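Local coordinates for phosphogluconate dehydrogenase NAD-binding putative C-terminal domain-containing protein (Sinorhizobium meliloti, PDB 4EZB) that is of unknown function but is probably an oxidoreductase with a Rossmann-type nucleotide-binding domain and a helical C-terminal domain, at residues R239-F250 with L296-V306. Sequence-based numbering, arbitrary orientation.
Sequences RDVADYYLSRTF and LSVNDGYRGFV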
# COMPACT_ATOMS: atom_id res chain seq x y z
N ARG A 239 12.66 -5.86 -5.29
CA ARG A 239 13.86 -5.06 -5.10
C ARG A 239 13.95 -3.98 -6.19
O ARG A 239 14.23 -2.82 -5.89
CB ARG A 239 15.11 -5.95 -4.99
CG ARG A 239 15.15 -6.69 -3.65
CD ARG A 239 16.22 -7.77 -3.63
NE ARG A 239 16.42 -8.34 -2.30
CZ ARG A 239 15.69 -9.33 -1.78
NH1 ARG A 239 14.67 -9.85 -2.45
NH2 ARG A 239 15.96 -9.77 -0.56
N ASP A 240 13.67 -4.36 -7.44
CA ASP A 240 13.48 -3.40 -8.53
C ASP A 240 12.38 -2.41 -8.20
O ASP A 240 12.54 -1.22 -8.43
CB ASP A 240 13.12 -4.10 -9.83
CG ASP A 240 14.25 -4.95 -10.38
OD1 ASP A 240 15.42 -4.82 -9.95
OD2 ASP A 240 13.96 -5.77 -11.27
N VAL A 241 11.28 -2.87 -7.64
CA VAL A 241 10.22 -1.94 -7.24
C VAL A 241 10.68 -0.93 -6.19
O VAL A 241 10.35 0.27 -6.27
CB VAL A 241 8.94 -2.68 -6.76
CG1 VAL A 241 7.92 -1.70 -6.16
CG2 VAL A 241 8.34 -3.46 -7.93
N ALA A 242 11.43 -1.40 -5.21
CA ALA A 242 11.90 -0.53 -4.12
C ALA A 242 13.00 0.41 -4.59
O ALA A 242 13.03 1.56 -4.17
CB ALA A 242 12.39 -1.36 -2.93
N ASP A 243 13.89 -0.09 -5.45
CA ASP A 243 14.90 0.74 -6.11
C ASP A 243 14.17 1.87 -6.83
O ASP A 243 14.39 3.05 -6.53
CB ASP A 243 15.71 -0.09 -7.12
CG ASP A 243 16.82 -0.90 -6.46
OD1 ASP A 243 17.20 -0.57 -5.31
OD2 ASP A 243 17.32 -1.86 -7.11
N TYR A 244 13.27 1.50 -7.74
CA TYR A 244 12.59 2.46 -8.59
C TYR A 244 11.80 3.51 -7.83
O TYR A 244 11.95 4.70 -8.10
CB TYR A 244 11.69 1.75 -9.62
CG TYR A 244 11.02 2.71 -10.59
CD1 TYR A 244 9.84 3.39 -10.23
CD2 TYR A 244 11.59 2.99 -11.84
CE1 TYR A 244 9.23 4.28 -11.11
CE2 TYR A 244 10.98 3.88 -12.72
CZ TYR A 244 9.80 4.52 -12.35
OH TYR A 244 9.19 5.42 -13.20
N TYR A 245 10.94 3.08 -6.91
CA TYR A 245 10.00 4.00 -6.22
C TYR A 245 10.60 4.83 -5.09
O TYR A 245 10.13 5.95 -4.81
CB TYR A 245 8.74 3.25 -5.77
CG TYR A 245 7.82 3.06 -6.96
CD1 TYR A 245 7.01 4.11 -7.41
CD2 TYR A 245 7.83 1.88 -7.69
CE1 TYR A 245 6.21 3.97 -8.52
CE2 TYR A 245 7.04 1.73 -8.82
CZ TYR A 245 6.22 2.77 -9.24
OH TYR A 245 5.43 2.63 -10.36
N LEU A 246 11.61 4.29 -4.41
CA LEU A 246 12.32 5.06 -3.43
C LEU A 246 13.15 6.14 -4.13
O LEU A 246 13.30 7.23 -3.60
CB LEU A 246 13.20 4.15 -2.57
CG LEU A 246 12.73 3.68 -1.18
CD1 LEU A 246 11.23 3.73 -0.95
CD2 LEU A 246 13.26 2.28 -0.89
N SER A 247 13.68 5.87 -5.33
CA SER A 247 14.43 6.90 -6.05
C SER A 247 13.49 8.00 -6.54
O SER A 247 13.87 9.16 -6.63
CB SER A 247 15.23 6.31 -7.20
OG SER A 247 14.37 6.05 -8.27
N ARG A 248 12.25 7.62 -6.82
CA ARG A 248 11.19 8.57 -7.09
C ARG A 248 10.90 9.47 -5.87
O ARG A 248 10.71 10.68 -6.02
CB ARG A 248 9.92 7.80 -7.51
CG ARG A 248 9.34 8.23 -8.85
CD ARG A 248 10.22 7.87 -10.05
NE ARG A 248 10.10 8.91 -11.07
CZ ARG A 248 9.08 9.03 -11.93
NH1 ARG A 248 8.07 8.16 -11.93
NH2 ARG A 248 9.08 10.03 -12.81
N THR A 249 10.84 8.88 -4.67
CA THR A 249 10.70 9.66 -3.43
C THR A 249 11.89 10.60 -3.23
O THR A 249 11.72 11.76 -2.82
CB THR A 249 10.59 8.77 -2.17
OG1 THR A 249 9.69 7.69 -2.41
CG2 THR A 249 10.11 9.58 -0.95
N PHE A 250 13.10 10.12 -3.53
CA PHE A 250 14.30 10.93 -3.41
C PHE A 250 14.20 12.17 -4.32
O PHE A 250 14.20 13.30 -3.84
CB PHE A 250 15.56 10.10 -3.73
CG PHE A 250 16.85 10.89 -3.72
CD1 PHE A 250 17.23 11.64 -2.60
CD2 PHE A 250 17.71 10.87 -4.81
CE1 PHE A 250 18.41 12.36 -2.58
CE2 PHE A 250 18.89 11.60 -4.80
CZ PHE A 250 19.24 12.34 -3.68
N LEU A 296 23.09 11.16 -0.92
CA LEU A 296 22.45 10.11 -1.72
C LEU A 296 22.36 10.54 -3.16
O LEU A 296 22.38 11.73 -3.46
CB LEU A 296 21.03 9.87 -1.22
CG LEU A 296 20.86 9.22 0.15
CD1 LEU A 296 19.40 9.33 0.59
CD2 LEU A 296 21.33 7.77 0.09
N SER A 297 22.22 9.56 -4.05
CA SER A 297 22.06 9.77 -5.49
C SER A 297 20.84 8.96 -5.98
O SER A 297 20.57 7.89 -5.42
CB SER A 297 23.35 9.32 -6.20
OG SER A 297 23.14 9.01 -7.57
N VAL A 298 20.12 9.46 -6.99
CA VAL A 298 18.92 8.76 -7.52
C VAL A 298 19.26 7.33 -7.97
O VAL A 298 18.40 6.46 -8.07
CB VAL A 298 18.21 9.53 -8.67
CG1 VAL A 298 17.90 10.97 -8.27
CG2 VAL A 298 19.04 9.51 -9.94
N ASN A 299 20.55 7.13 -8.22
CA ASN A 299 21.12 5.89 -8.69
C ASN A 299 21.37 4.87 -7.57
O ASN A 299 21.73 3.72 -7.85
CB ASN A 299 22.44 6.22 -9.39
CG ASN A 299 22.85 5.18 -10.40
OD1 ASN A 299 22.04 4.33 -10.80
ND2 ASN A 299 24.11 5.23 -10.84
N ASP A 300 21.18 5.27 -6.31
CA ASP A 300 21.69 4.52 -5.15
C ASP A 300 20.94 3.25 -4.70
O ASP A 300 21.51 2.42 -3.96
CB ASP A 300 21.89 5.46 -3.95
CG ASP A 300 23.20 6.21 -4.00
OD1 ASP A 300 24.19 5.65 -4.52
OD2 ASP A 300 23.26 7.36 -3.52
N GLY A 301 19.69 3.10 -5.13
CA GLY A 301 18.88 1.93 -4.77
C GLY A 301 18.42 1.91 -3.32
O GLY A 301 18.81 2.79 -2.52
N TYR A 302 17.62 0.90 -2.96
CA TYR A 302 17.13 0.73 -1.58
C TYR A 302 18.29 0.43 -0.61
O TYR A 302 18.31 0.99 0.50
CB TYR A 302 16.03 -0.35 -1.48
CG TYR A 302 16.54 -1.77 -1.53
CD1 TYR A 302 16.67 -2.45 -2.73
CD2 TYR A 302 16.92 -2.43 -0.35
CE1 TYR A 302 17.14 -3.74 -2.77
CE2 TYR A 302 17.40 -3.73 -0.38
CZ TYR A 302 17.51 -4.38 -1.59
OH TYR A 302 17.98 -5.68 -1.63
N ARG A 303 19.25 -0.39 -1.03
CA ARG A 303 20.44 -0.63 -0.22
C ARG A 303 21.05 0.69 0.23
O ARG A 303 21.49 0.80 1.36
CB ARG A 303 21.47 -1.48 -0.96
CG ARG A 303 21.03 -2.93 -1.11
CD ARG A 303 21.94 -3.68 -2.08
NE ARG A 303 21.55 -5.08 -2.25
CZ ARG A 303 20.71 -5.55 -3.19
NH1 ARG A 303 20.13 -4.72 -4.07
NH2 ARG A 303 20.43 -6.85 -3.24
N GLY A 304 21.00 1.70 -0.64
CA GLY A 304 21.41 3.07 -0.30
C GLY A 304 20.41 3.87 0.51
O GLY A 304 20.76 4.38 1.57
N PHE A 305 19.15 3.97 0.05
CA PHE A 305 18.15 4.84 0.72
C PHE A 305 17.69 4.37 2.11
O PHE A 305 17.46 5.19 3.03
CB PHE A 305 16.89 5.03 -0.16
CG PHE A 305 17.17 5.50 -1.56
CD1 PHE A 305 17.71 6.76 -1.80
CD2 PHE A 305 16.85 4.70 -2.65
CE1 PHE A 305 17.96 7.19 -3.10
CE2 PHE A 305 17.09 5.12 -3.95
CZ PHE A 305 17.66 6.36 -4.17
N VAL A 306 17.51 3.06 2.24
CA VAL A 306 16.84 2.50 3.41
C VAL A 306 17.61 2.79 4.70
O VAL A 306 17.00 3.22 5.68
CB VAL A 306 16.47 1.00 3.20
CG1 VAL A 306 15.98 0.37 4.50
CG2 VAL A 306 15.36 0.88 2.17
O HOH W 1 19.56 -1.39 -4.20
O HOH W 2 18.23 -4.39 -6.40
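Tyr-302 lies along helix 239-250 and meets Leu-246, Ala-242, Asp-243 and Arg-239 in turn from CB to OH. Its CB packs on Leu-246 CD2 at 3.9 Å and on the methyl of Ala-242. CG sits between the backbone N and the carbonyl carbon (chi1 78°), and this turns the ring toward Arg-239. CD1 passes 3.2 Å from Asp-243 OD1. CE1 touches CB and CG of Arg-239. OH takes a weak, bent hydrogen bond from Arg-239 NE at 3.2 Å. Glu-223 of helix 222-232 holds both tips: it bonds the tyrosine hydroxyl and forms a salt bridge with Arg-239 NH2.

The Asp-243 carboxylate faces the backbone at Gly-301 and Tyr-302. Its OD1 accepts from Tyr-302 N at 2.8 Å, nearly along the C-O axis. Water 2 links OD2 to Arg-303 NH1; water 1, on OD1, bonds Arg-303 weakly. Phe-305 lies against Leu-246 and Ser-247. Its CE1 meets Phe-250 CB, the ring planes 40° apart. Leu-296 CB makes an off-centre CH-pi contact with the Phe-250 ring, and Val-298 CG1 touches CD2.

The contact joins helices 238-268 and 301-312. Glu-223 and Asp-227, both salt-bridged to Arg-239 NH2, probably balance its charge beside Arg-303.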